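Side-chain contact in 4-alpha-glucanotransferase (Corynebacterium glutamicum, PDB 5B68), which belongs to the amylomaltase (disproportionating enzyme) family, joining an N-terminal beta-sandwich domain to a TIM-barrel glucanotransferase domain: residues V77-V80 and E84-F87. Numbering follows the deposited sequence.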
loop_
_atom_site.group_PDB
_atom_site.type_symbol
_atom_site.label_atom_id
_atom_site.label_comp_id
_atom_site.label_asym_id
_atom_site.label_seq_id
_atom_site.Cartn_x
_atom_site.Cartn_y
_atom_site.Cartn_z
ATOM N N VAL A 77 -8.365 20.710 9.148
ATOM C CA VAL A 77 -7.231 21.582 8.954
ATOM C C VAL A 77 -5.960 20.810 9.235
ATOM O O VAL A 77 -5.823 20.190 10.304
ATOM C CB VAL A 77 -7.323 22.758 9.939
ATOM C CG1 VAL A 77 -6.041 23.595 9.852
ATOM C CG2 VAL A 77 -8.599 23.580 9.713
ATOM N N VAL A 78 -5.068 20.766 8.243
ATOM C CA VAL A 78 -3.821 20.027 8.364
ATOM C C VAL A 78 -2.674 21.031 8.196
ATOM O O VAL A 78 -2.719 21.795 7.254
ATOM C CB VAL A 78 -3.701 18.920 7.267
ATOM C CG1 VAL A 78 -2.437 18.121 7.513
ATOM C CG2 VAL A 78 -4.882 17.957 7.365
ATOM N N ALA A 79 -1.715 21.038 9.084
ATOM C CA ALA A 79 -0.586 22.008 9.055
ATOM C C ALA A 79 0.662 21.257 9.410
ATOM O O ALA A 79 0.642 20.268 10.181
ATOM C CB ALA A 79 -0.833 23.145 10.020
ATOM N N VAL A 80 1.788 21.708 8.839
ATOM C CA VAL A 80 3.060 21.175 9.235
ATOM C C VAL A 80 3.468 21.863 10.506
ATOM O O VAL A 80 3.158 23.047 10.700
ATOM C CB VAL A 80 4.119 21.439 8.167
ATOM C CG1 VAL A 80 5.531 21.003 8.631
ATOM C CG2 VAL A 80 3.650 20.759 6.891
ATOM N N GLU A 84 1.984 28.719 11.437
ATOM C CA GLU A 84 0.879 29.450 12.031
ATOM C C GLU A 84 -0.243 29.614 11.007
ATOM O O GLU A 84 -0.506 30.676 10.486
ATOM C CB GLU A 84 1.352 30.814 12.565
ATOM C CG GLU A 84 2.291 30.702 13.729
ATOM C CD GLU A 84 2.805 32.085 14.153
ATOM O OE1 GLU A 84 3.787 32.550 13.593
ATOM O OE2 GLU A 84 2.182 32.720 14.992
ATOM N N LEU A 85 -0.906 28.521 10.679
ATOM C CA LEU A 85 -1.803 28.468 9.596
ATOM C C LEU A 85 -3.093 29.240 9.890
ATOM O O LEU A 85 -3.602 29.156 11.000
ATOM C CB LEU A 85 -2.100 26.999 9.290
ATOM C CG LEU A 85 -3.129 26.736 8.183
ATOM C CD1 LEU A 85 -2.730 25.483 7.435
ATOM C CD2 LEU A 85 -4.545 26.547 8.672
ATOM N N VAL A 86 -3.597 29.913 8.859
ATOM C CA VAL A 86 -4.791 30.760 8.957
ATOM C C VAL A 86 -5.945 30.002 8.312
ATOM O O VAL A 86 -5.821 29.544 7.196
ATOM C CB VAL A 86 -4.583 32.129 8.317
ATOM C CG1 VAL A 86 -5.862 32.949 8.332
ATOM C CG2 VAL A 86 -3.442 32.878 9.051
ATOM N N PHE A 87 -7.096 29.932 8.989
ATOM C CA PHE A 87 -8.297 29.230 8.448
ATOM C C PHE A 87 -9.566 30.135 8.643
ATOM O O PHE A 87 -9.609 30.993 9.532
ATOM C CB PHE A 87 -8.495 27.847 9.122
ATOM C CG PHE A 87 -8.719 27.909 10.597
ATOM C CD1 PHE A 87 -7.653 28.020 11.496
ATOM C CD2 PHE A 87 -9.990 27.935 11.104
ATOM C CE1 PHE A 87 -7.875 28.150 12.846
ATOM C CE2 PHE A 87 -10.201 28.061 12.476
ATOM C CZ PHE A 87 -9.165 28.138 13.346
#
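Leu85 reaches across from 84-87 and sets its two methyls on different neighbours in strand 77-80. Its CG lies anti to the backbone N (chi1 177°), which carries the fork out toward that strand; chi2, at 146°, stands well off a staggered value and spreads the branches along it. CD2 meets CG1 of Val77 at 3.5 Å, the closest approach in the contact, with the two side chains crossing at a slant. CD1 lies further along, 4.0 Å from CB of Ala79 and 3.7 Å from the backbone O of Val78, while Leu85 CB also comes within 4.1 Å of Ala79 CB.

Val77 divides its methyls between two partners. CG1 takes the leucine, while CG2 turns to Phe87, 4.3 Å from its CB and oblique to the ring. The Phe87 side chain also touches Phe133, Ile135 and Leu146, and Leu146 touches Val77 as well, so both buried side chains rest against the same leucine of strand 142-150.

The two segments meet through these apolar groups and do not pair with each other as strands: CA of Ala79 and CA of Leu85 are 6.6 Å apart. Each backbone bonds elsewhere, Val77 and Ala79 to the parallel strand 153-162, Leu85 to Ile135 just past strand 126-134. Three residues link the segments. Side chains of strand 76-80 thus meet Leu85, just before strand 86-92, and Phe87 on it, and these two strands pair with different partners, consistent with the apolar packing between strands of a beta sandwich, here the MalQ N-terminal domain, with Val77, Ala79 and Phe87 as the buried part.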